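Local coordinates for AvrA (PDB 6BE0), which probably transfers acetyl groups from acetyl-CoA to serine and threonine residues of target proteins, and binds inositol hexakisphosphate and coenzyme A, at residues E200-K206 and Y231-F236; K136-L141 and D169-A173; I46-E51 and R292-K297. All blocks are in the same frame, centred on the assembly; numbering follows the deposited sequence.

Contact 1. Residues E200-K206 and Y231-F236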
loop_
_atom_site.group_PDB
_atom_site.type_symbol
_atom_site.label_atom_id
_atom_site.label_comp_id
_atom_site.label_asym_id
_atom_site.label_seq_id
_atom_site.Cartn_x
_atom_site.Cartn_y
_atom_site.Cartn_z
ATOM N N GLU A 200 -11.283 2.515 5.421
ATOM C CA GLU A 200 -12.081 1.322 5.151
ATOM C C GLU A 200 -12.039 0.369 6.341
ATOM O O GLU A 200 -12.075 -0.849 6.171
ATOM C CB GLU A 200 -11.571 0.611 3.894
ATOM C CG GLU A 200 -11.541 1.480 2.643
ATOM C CD GLU A 200 -12.922 1.780 2.095
ATOM O OE1 GLU A 200 -13.923 1.350 2.710
ATOM O OE2 GLU A 200 -13.004 2.445 1.039
ATOM N N PHE A 201 -11.964 0.940 7.540
ATOM C CA PHE A 201 -11.822 0.165 8.768
ATOM C C PHE A 201 -12.852 -0.959 8.875
ATOM O O PHE A 201 -12.489 -2.125 9.024
ATOM C CB PHE A 201 -11.938 1.085 9.986
ATOM C CG PHE A 201 -11.722 0.384 11.298
ATOM C CD1 PHE A 201 -12.770 -0.257 11.939
ATOM C CD2 PHE A 201 -10.470 0.366 11.890
ATOM C CE1 PHE A 201 -12.573 -0.905 13.143
ATOM C CE2 PHE A 201 -10.269 -0.279 13.093
ATOM C CZ PHE A 201 -11.321 -0.914 13.721
ATOM N N MET A 202 -14.131 -0.607 8.801
ATOM C CA MET A 202 -15.204 -1.587 8.938
ATOM C C MET A 202 -15.190 -2.611 7.803
ATOM O O MET A 202 -15.434 -3.797 8.028
ATOM C CB MET A 202 -16.563 -0.886 8.984
ATOM C CG MET A 202 -16.759 0.039 10.180
ATOM S SD MET A 202 -16.537 -0.768 11.782
ATOM C CE MET A 202 -17.657 -2.160 11.648
ATOM N N ASN A 203 -14.907 -2.154 6.587
ATOM C CA ASN A 203 -14.871 -3.042 5.428
ATOM C C ASN A 203 -13.739 -4.064 5.500
ATOM O O ASN A 203 -13.715 -5.025 4.729
ATOM C CB ASN A 203 -14.734 -2.231 4.136
ATOM C CG ASN A 203 -16.036 -1.578 3.706
ATOM O OD1 ASN A 203 -17.123 -2.010 4.093
ATOM N ND2 ASN A 203 -15.930 -0.538 2.887
ATOM N N LEU A 204 -12.806 -3.850 6.423
ATOM C CA LEU A 204 -11.638 -4.714 6.560
ATOM C C LEU A 204 -11.711 -5.601 7.799
ATOM O O LEU A 204 -10.751 -6.296 8.130
ATOM C CB LEU A 204 -10.369 -3.864 6.603
ATOM C CG LEU A 204 -10.032 -3.178 5.281
ATOM C CD1 LEU A 204 -8.998 -2.089 5.495
ATOM C CD2 LEU A 204 -9.539 -4.199 4.270
ATOM N N VAL A 205 -12.847 -5.579 8.485
ATOM C CA VAL A 205 -13.033 -6.434 9.649
ATOM C C VAL A 205 -12.965 -7.905 9.245
ATOM O O VAL A 205 -12.318 -8.708 9.915
ATOM C CB VAL A 205 -14.380 -6.156 10.352
ATOM C CG1 VAL A 205 -14.644 -7.181 11.448
ATOM C CG2 VAL A 205 -14.394 -4.750 10.931
ATOM N N LYS A 206 -13.630 -8.251 8.148
ATOM C CA LYS A 206 -13.756 -9.647 7.736
ATOM C C LYS A 206 -12.410 -10.315 7.456
ATOM O O LYS A 206 -12.173 -11.440 7.898
ATOM C CB LYS A 206 -14.648 -9.760 6.495
ATOM C CG LYS A 206 -14.887 -11.200 6.055
ATOM C CD LYS A 206 -16.003 -11.310 5.025
ATOM C CE LYS A 206 -16.175 -12.746 4.539
ATOM N NZ LYS A 206 -16.510 -13.691 5.644
ATOM N N TYR A 231 -12.240 -9.813 -0.720
ATOM C CA TYR A 231 -12.188 -9.237 0.621
ATOM C C TYR A 231 -12.155 -7.712 0.604
ATOM O O TYR A 231 -12.846 -7.061 1.391
ATOM C CB TYR A 231 -10.957 -9.749 1.375
ATOM C CG TYR A 231 -11.109 -11.131 1.975
ATOM C CD1 TYR A 231 -11.772 -11.315 3.181
ATOM C CD2 TYR A 231 -10.574 -12.245 1.346
ATOM C CE1 TYR A 231 -11.907 -12.573 3.737
ATOM C CE2 TYR A 231 -10.704 -13.508 1.895
ATOM C CZ TYR A 231 -11.371 -13.666 3.090
ATOM O OH TYR A 231 -11.500 -14.921 3.640
ATOM N N LEU A 232 -11.353 -7.148 -0.293
ATOM C CA LEU A 232 -10.997 -5.734 -0.218
ATOM C C LEU A 232 -11.954 -4.824 -0.991
ATOM O O LEU A 232 -12.517 -5.230 -2.009
ATOM C CB LEU A 232 -9.569 -5.542 -0.728
ATOM C CG LEU A 232 -8.528 -6.395 0.002
ATOM C CD1 LEU A 232 -7.149 -6.230 -0.620
ATOM C CD2 LEU A 232 -8.488 -6.050 1.487
ATOM N N PRO A 233 -12.136 -3.584 -0.503
ATOM C CA PRO A 233 -13.068 -2.627 -1.107
ATOM C C PRO A 233 -12.502 -1.945 -2.350
ATOM O O PRO A 233 -11.318 -2.088 -2.650
ATOM C CB PRO A 233 -13.295 -1.617 0.017
ATOM C CG PRO A 233 -12.008 -1.605 0.754
ATOM C CD PRO A 233 -11.479 -3.016 0.690
ATOM N N VAL A 234 -13.353 -1.200 -3.050
ATOM C CA VAL A 234 -13.005 -0.607 -4.339
ATOM C C VAL A 234 -11.893 0.433 -4.223
ATOM O O VAL A 234 -11.064 0.566 -5.123
ATOM C CB VAL A 234 -14.240 0.058 -4.990
ATOM C CG1 VAL A 234 -13.902 0.599 -6.375
ATOM C CG2 VAL A 234 -15.396 -0.933 -5.077
ATOM N N SER A 235 -11.877 1.163 -3.113
ATOM C CA SER A 235 -10.955 2.282 -2.935
ATOM C C SER A 235 -9.484 1.860 -2.974
ATOM O O SER A 235 -8.598 2.696 -3.143
ATOM C CB SER A 235 -11.248 2.993 -1.615
ATOM O OG SER A 235 -11.080 2.117 -0.516
ATOM N N PHE A 236 -9.230 0.564 -2.818
ATOM C CA PHE A 236 -7.868 0.040 -2.849
ATOM C C PHE A 236 -7.309 -0.039 -4.268
ATOM O O PHE A 236 -6.095 -0.104 -4.459
ATOM C CB PHE A 236 -7.825 -1.346 -2.203
ATOM C CG PHE A 236 -7.731 -1.316 -0.705
ATOM C CD1 PHE A 236 -8.580 -0.518 0.040
ATOM C CD2 PHE A 236 -6.798 -2.095 -0.042
ATOM C CE1 PHE A 236 -8.495 -0.488 1.418
ATOM C CE2 PHE A 236 -6.709 -2.071 1.336
ATOM C CZ PHE A 236 -7.560 -1.267 2.066
HETATM O O HOH W 1 -12.458 -7.485 4.601
HETATM O O HOH W 2 -14.088 -5.009 1.715
#
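Two connecting segments are clamped together by side chains, E200 and L204 against L232, P233, S235 and F236: 200-206 leads from helix 186-199 into helix 205-212, and 231-236 belongs to the loop between helix 225-228 and helix 243-252. No backbone hydrogen bond spans the two, so the contact exemplifies irregular segments joined through side chains and water. The S235 hydroxyl donates to the glutamate, OG to E200 OE2, in a very short hydrogen bond of 2.5 Å. The first torsion of E200 (chi1 -57°) sets CG anti to the carbonyl carbon, against the proline ring, 3.6 Å from P233 CG, and beside the edge of the F236 ring; the bend at chi2 then turns the carboxylate toward S235. The second carboxylate oxygen, E200 OE1, accepts N203 ND2 at 2.8 Å from its syn side, 31° out of the carboxylate plane. With both oxygens engaged, the rotation of the carboxylate is probably restricted. L204 splits its methyls between two partners: CD2 presses on L232 CD2 at 3.5 Å, while CD1 sits 3.8 Å from F236 CZ. K206 CG rests at the edge of the Y231 ring, and a water donates to both N203 O (2.8 Å) and Y231 O. The hydroxyl of Y231 is bonded to D210 on helix 205-212. Behind the contact, L197 of helix 186-199 touches both L204 and F236, and R131 of strand 125-133 touches L204.

Contact 2. Residues K136-L141 and D169-A173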
loop_
_atom_site.group_PDB
_atom_site.type_symbol
_atom_site.label_atom_id
_atom_site.label_comp_id
_atom_site.label_asym_id
_atom_site.label_seq_id
_atom_site.Cartn_x
_atom_site.Cartn_y
_atom_site.Cartn_z
ATOM N N LYS A 136 -7.102 -11.472 20.281
ATOM C CA LYS A 136 -6.068 -11.928 19.361
ATOM C C LYS A 136 -5.561 -10.804 18.456
ATOM O O LYS A 136 -6.296 -9.870 18.135
ATOM C CB LYS A 136 -6.614 -13.091 18.528
ATOM C CG LYS A 136 -7.639 -13.934 19.291
ATOM C CD LYS A 136 -7.704 -15.375 18.804
ATOM C CE LYS A 136 -8.894 -16.110 19.405
ATOM N NZ LYS A 136 -8.912 -16.047 20.896
ATOM N N THR A 137 -4.296 -10.908 18.055
ATOM C CA THR A 137 -3.633 -9.882 17.253
ATOM C C THR A 137 -3.544 -10.299 15.787
ATOM O O THR A 137 -3.060 -11.388 15.472
ATOM C CB THR A 137 -2.214 -9.592 17.789
ATOM O OG1 THR A 137 -2.303 -9.060 19.116
ATOM C CG2 THR A 137 -1.472 -8.596 16.900
ATOM N N SER A 138 -4.006 -9.420 14.901
ATOM C CA SER A 138 -3.965 -9.667 13.462
ATOM C C SER A 138 -2.953 -8.753 12.779
ATOM O O SER A 138 -2.970 -7.537 12.966
ATOM C CB SER A 138 -5.349 -9.470 12.841
ATOM O OG SER A 138 -5.306 -9.640 11.434
ATOM N N VAL A 139 -2.076 -9.357 11.986
ATOM C CA VAL A 139 -1.064 -8.622 11.238
ATOM C C VAL A 139 -1.118 -9.050 9.779
ATOM O O VAL A 139 -0.878 -10.213 9.464
ATOM C CB VAL A 139 0.351 -8.869 11.805
ATOM C CG1 VAL A 139 1.393 -8.069 11.036
ATOM C CG2 VAL A 139 0.395 -8.519 13.285
ATOM N N ILE A 140 -1.436 -8.112 8.892
ATOM C CA ILE A 140 -1.539 -8.415 7.469
ATOM C C ILE A 140 -0.604 -7.539 6.648
ATOM O O ILE A 140 -0.728 -6.314 6.641
ATOM C CB ILE A 140 -2.980 -8.244 6.956
ATOM C CG1 ILE A 140 -3.922 -9.153 7.753
ATOM C CG2 ILE A 140 -3.056 -8.572 5.463
ATOM C CD1 ILE A 140 -5.390 -8.998 7.404
ATOM N N LEU A 141 0.327 -8.187 5.954
ATOM C CA LEU A 141 1.268 -7.506 5.076
ATOM C C LEU A 141 0.700 -7.439 3.665
ATOM O O LEU A 141 0.411 -8.469 3.059
ATOM C CB LEU A 141 2.617 -8.234 5.076
ATOM C CG LEU A 141 3.687 -7.739 4.097
ATOM C CD1 LEU A 141 4.153 -6.338 4.447
ATOM C CD2 LEU A 141 4.861 -8.706 4.076
ATOM N N ASP A 169 -1.333 -15.375 20.812
ATOM C CA ASP A 169 -2.492 -15.281 19.930
ATOM C C ASP A 169 -2.292 -14.247 18.822
ATOM O O ASP A 169 -3.161 -13.409 18.575
ATOM C CB ASP A 169 -3.742 -14.946 20.746
ATOM C CG ASP A 169 -4.087 -16.031 21.749
ATOM O OD1 ASP A 169 -4.611 -17.084 21.326
ATOM O OD2 ASP A 169 -3.837 -15.833 22.957
ATOM N N CYS A 170 -1.137 -14.317 18.166
ATOM C CA CYS A 170 -0.789 -13.402 17.084
ATOM C C CYS A 170 -0.808 -14.139 15.749
ATOM O O CYS A 170 -0.109 -15.139 15.575
ATOM C CB CYS A 170 0.588 -12.785 17.337
ATOM S SG CYS A 170 1.096 -11.552 16.124
ATOM N N TYR A 171 -1.612 -13.641 14.812
ATOM C CA TYR A 171 -1.803 -14.299 13.524
ATOM C C TYR A 171 -1.353 -13.406 12.371
ATOM O O TYR A 171 -1.713 -12.229 12.307
ATOM C CB TYR A 171 -3.271 -14.692 13.350
ATOM C CG TYR A 171 -3.772 -15.612 14.438
ATOM C CD1 TYR A 171 -4.334 -15.100 15.600
ATOM C CD2 TYR A 171 -3.675 -16.989 14.311
ATOM C CE1 TYR A 171 -4.789 -15.938 16.600
ATOM C CE2 TYR A 171 -4.127 -17.833 15.306
ATOM C CZ TYR A 171 -4.683 -17.303 16.448
ATOM O OH TYR A 171 -5.136 -18.139 17.445
ATOM N N PHE A 172 -0.566 -13.983 11.465
ATOM C CA PHE A 172 0.024 -13.239 10.359
ATOM C C PHE A 172 -0.435 -13.761 9.001
ATOM O O PHE A 172 -0.636 -14.962 8.813
ATOM C CB PHE A 172 1.551 -13.291 10.441
ATOM C CG PHE A 172 2.242 -12.747 9.221
ATOM C CD1 PHE A 172 2.701 -13.600 8.232
ATOM C CD2 PHE A 172 2.425 -11.382 9.061
ATOM C CE1 PHE A 172 3.334 -13.102 7.109
ATOM C CE2 PHE A 172 3.057 -10.881 7.940
ATOM C CZ PHE A 172 3.512 -11.742 6.963
ATOM N N ALA A 173 -0.594 -12.839 8.055
ATOM C CA ALA A 173 -0.955 -13.184 6.688
ATOM C C ALA A 173 -0.349 -12.179 5.717
ATOM O O ALA A 173 -0.218 -10.999 6.032
ATOM C CB ALA A 173 -2.467 -13.230 6.530
#
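T137-L141 and D169-A173 pair as the two parallel strands of a beta-alpha-beta crossover, in which helix 151-164 connects strand 136-143 to strand 170-176. The short strand segments lie at 17° to each other and are joined by the staggered ladder of parallel strands: T137, V139 and L141 donate their N-H groups to D169 O, Y171 O and A173 O, while T137 O and V139 O accept from Y171 N and A173 N. The bond from Y171 N to T137 O, 2.8 Å long, is nearly straight, at 173° at the hydrogen. S138 and I140 turn their backbone bonds the other way, to R131 and D129 of strand 125-133; strand 170-176 is the outermost strand of the sheet within this chain.

The two faces have different covers. T137, V139, C170 and F172 lie on one of them, where L162 of helix 151-164 touches C170 and F172; here T137 CG2 approaches C170 SG at 4.0 Å. S138, I140, Y171 and A173 line the other, beneath helix 205-212, whose H208 and N211 both hydrogen-bond S138 OG. At the start of the ladder, the K136 chain passes the Y171 side chain obliquely, with CD 3.7 Å from Y171 CE1. Its amine stays 4.4 Å, NZ to OD1, from D169, beyond a salt bridge.

With CG opposite the backbone N (chi1 170°), the F172 ring leans onward along the strands toward L141. It comes 3.9 Å from L141 CB at CE2, and V139 CG1 lies in the ring plane at its edge, 4.0 Å from F172 CD2.

Contact 3. Residues I46-E51 and R292-K297; sequences IVERLE and RIAEYK
R292 begins the contact with the aliphatic part of its chain, which crosses L50 at about a right angle, CD lying 3.7 Å from L50 CD1. Its CG also sits over one face of the Y296 ring, 3.5 Å above the plane and offset toward the rim. A turn at the third torsion (chi3 -67°) carries the guanidinium beyond the apolar interface to salt bridges with E185 and D68; the buried arginine thus packs with its methylenes while two acids probably balance its charge.

I293, the next residue, spreads its branches over V47, L50 and E51 of helix 40-55. CG1 meets L50 CB at 3.8 Å, CD1 touches E51 CG at 3.6 Å, and CG2 faces a methyl of V47.

One turn on from R292 comes Y296, whose ring points in among I46, V47 and L50. The methyls I46 CG2 and V47 CG2 come to its edge, whereas L50 CD1 approaches obliquely, 3.6 Å from Y296 CD2. The phenol oxygen bonds to D68 OD1; since D68 OD2 takes the guanidinium of R292, this one carboxylate on helix 65-82 helps to hold the polar ends of both.

K297 closes the contact. Extended beyond CG, it passes V47 at about a right angle, CE being 3.7 Å from V47 CG1, and meets E51 coming from the opposite direction. NZ and E51 OE2 form a salt bridge of 3.0 Å, on the syn side of the carboxylate, 31° out of its plane.

With local axes 10.0 Å apart at closest approach and directions differing by 164°, 46-51 and 292-297 form an antiparallel helix pair, an apolar seam edged by an ion pair, that joins the first helix of the modelled chain, 40-55, to the C-terminal helix 287-300.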
loop_
_atom_site.group_PDB
_atom_site.type_symbol
_atom_site.label_atom_id
_atom_site.label_comp_id
_atom_site.label_asym_id
_atom_site.label_seq_id
_atom_site.Cartn_x
_atom_site.Cartn_y
_atom_site.Cartn_z
ATOM N N ILE A 46 12.331 19.198 -7.390
ATOM C CA ILE A 46 11.984 17.800 -7.629
ATOM C C ILE A 46 10.596 17.674 -8.256
ATOM O O ILE A 46 10.415 16.948 -9.234
ATOM C CB ILE A 46 12.045 16.977 -6.318
ATOM C CG1 ILE A 46 13.502 16.759 -5.906
ATOM C CG2 ILE A 46 11.348 15.622 -6.475
ATOM C CD1 ILE A 46 13.679 16.233 -4.496
ATOM N N VAL A 47 9.622 18.381 -7.689
ATOM C CA VAL A 47 8.249 18.326 -8.183
ATOM C C VAL A 47 8.187 18.671 -9.669
ATOM O O VAL A 47 7.471 18.022 -10.434
ATOM C CB VAL A 47 7.326 19.286 -7.394
ATOM C CG1 VAL A 47 5.963 19.433 -8.078
ATOM C CG2 VAL A 47 7.147 18.795 -5.968
ATOM N N GLU A 48 8.940 19.688 -10.075
ATOM C CA GLU A 48 8.951 20.111 -11.470
ATOM C C GLU A 48 9.513 19.009 -12.362
ATOM O O GLU A 48 9.002 18.771 -13.458
ATOM C CB GLU A 48 9.763 21.398 -11.639
ATOM C CG GLU A 48 9.666 22.019 -13.034
ATOM C CD GLU A 48 10.559 21.340 -14.061
ATOM O OE1 GLU A 48 11.657 20.871 -13.692
ATOM O OE2 GLU A 48 10.160 21.275 -15.243
ATOM N N ARG A 49 10.562 18.337 -11.896
ATOM C CA ARG A 49 11.162 17.248 -12.659
ATOM C C ARG A 49 10.171 16.104 -12.843
ATOM O O ARG A 49 10.097 15.513 -13.919
ATOM C CB ARG A 49 12.433 16.734 -11.975
ATOM C CG ARG A 49 13.590 17.722 -11.990
ATOM C CD ARG A 49 14.926 17.044 -11.700
ATOM N NE ARG A 49 14.925 16.317 -10.432
ATOM C CZ ARG A 49 14.657 15.018 -10.298
ATOM N NH1 ARG A 49 14.361 14.272 -11.356
ATOM N NH2 ARG A 49 14.685 14.461 -9.095
ATOM N N LEU A 50 9.409 15.798 -11.797
ATOM C CA LEU A 50 8.421 14.723 -11.855
ATOM C C LEU A 50 7.373 14.995 -12.926
ATOM O O LEU A 50 7.021 14.108 -13.702
ATOM C CB LEU A 50 7.733 14.542 -10.500
ATOM C CG LEU A 50 8.604 14.098 -9.324
ATOM C CD1 LEU A 50 7.756 13.962 -8.070
ATOM C CD2 LEU A 50 9.316 12.793 -9.630
ATOM N N GLU A 51 6.875 16.225 -12.960
ATOM C CA GLU A 51 5.865 16.612 -13.935
ATOM C C GLU A 51 6.451 16.623 -15.340
ATOM O O GLU A 51 5.818 16.168 -16.291
ATOM C CB GLU A 51 5.289 17.984 -13.582
ATOM C CG GLU A 51 4.486 17.989 -12.291
ATOM C CD GLU A 51 4.079 19.381 -11.860
ATOM O OE1 GLU A 51 4.938 20.286 -11.888
ATOM O OE2 GLU A 51 2.899 19.569 -11.497
ATOM N N ARG A 292 2.294 10.756 -6.372
ATOM C CA ARG A 292 3.562 11.183 -5.790
ATOM C C ARG A 292 3.661 12.703 -5.823
ATOM O O ARG A 292 4.072 13.333 -4.847
ATOM C CB ARG A 292 4.752 10.566 -6.534
ATOM C CG ARG A 292 6.104 11.081 -6.046
ATOM C CD ARG A 292 7.275 10.481 -6.808
ATOM N NE ARG A 292 7.426 9.047 -6.563
ATOM C CZ ARG A 292 7.084 8.085 -7.417
ATOM N NH1 ARG A 292 6.563 8.373 -8.605
ATOM N NH2 ARG A 292 7.271 6.817 -7.081
ATOM N N ILE A 293 3.282 13.283 -6.958
ATOM C CA ILE A 293 3.341 14.727 -7.144
ATOM C C ILE A 293 2.399 15.435 -6.172
ATOM O O ILE A 293 2.761 16.446 -5.571
ATOM C CB ILE A 293 2.991 15.115 -8.597
ATOM C CG1 ILE A 293 4.033 14.524 -9.554
ATOM C CG2 ILE A 293 2.924 16.635 -8.753
ATOM C CD1 ILE A 293 3.697 14.686 -11.020
ATOM N N ALA A 294 1.194 14.898 -6.024
ATOM C CA ALA A 294 0.225 15.448 -5.084
ATOM C C ALA A 294 0.783 15.413 -3.667
ATOM O O ALA A 294 0.735 16.406 -2.941
ATOM C CB ALA A 294 -1.083 14.678 -5.155
ATOM N N GLU A 295 1.316 14.255 -3.290
ATOM C CA GLU A 295 1.885 14.053 -1.965
ATOM C C GLU A 295 3.024 15.031 -1.680
ATOM O O GLU A 295 3.096 15.611 -0.596
ATOM C CB GLU A 295 2.379 12.613 -1.828
ATOM C CG GLU A 295 1.263 11.586 -1.687
ATOM C CD GLU A 295 0.725 11.488 -0.270
ATOM O OE1 GLU A 295 0.945 12.426 0.526
ATOM O OE2 GLU A 295 0.086 10.465 0.051
ATOM N N TYR A 296 3.908 15.216 -2.656
ATOM C CA TYR A 296 5.028 16.141 -2.504
ATOM C C TYR A 296 4.543 17.584 -2.390
ATOM O O TYR A 296 5.014 18.340 -1.540
ATOM C CB TYR A 296 6.001 16.023 -3.681
ATOM C CG TYR A 296 6.845 14.765 -3.700
ATOM C CD1 TYR A 296 6.551 13.681 -2.881
ATOM C CD2 TYR A 296 7.949 14.668 -4.536
ATOM C CE1 TYR A 296 7.328 12.537 -2.902
ATOM C CE2 TYR A 296 8.731 13.529 -4.563
ATOM C CZ TYR A 296 8.417 12.468 -3.746
ATOM O OH TYR A 296 9.198 11.337 -3.777
ATOM N N LYS A 297 3.606 17.961 -3.255
ATOM C CA LYS A 297 3.091 19.326 -3.275
ATOM C C LYS A 297 2.432 19.695 -1.950
ATOM O O LYS A 297 2.479 20.850 -1.527
ATOM C CB LYS A 297 2.093 19.510 -4.419
ATOM C CG LYS A 297 2.734 19.704 -5.786
ATOM C CD LYS A 297 1.685 19.997 -6.845
ATOM C CE LYS A 297 2.309 20.246 -8.207
ATOM N NZ LYS A 297 1.278 20.587 -9.225
#

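Contacts 1 and 2 are neighbours, their centres 16 Å apart, and share helix 205-212: L204 of contact 1 stands at its N-cap, and H208 and N211 further along it cover one face of the paired strands in contact 2. Contact 3 lies across the chain's centre from both, centred 29 Å from contact 1 and 35 Å from contact 2, and its two helices bracket the other pair in sequence. Bound inositol hexakisphosphate lies between contacts 1 and 3: the S235 side chain is about 6 Å from it, near K196 and K238, and that of R292, one residue after K291, about 11 Å, and about 10 Å from coenzyme A. Contact 2 is remote from the ligand sites.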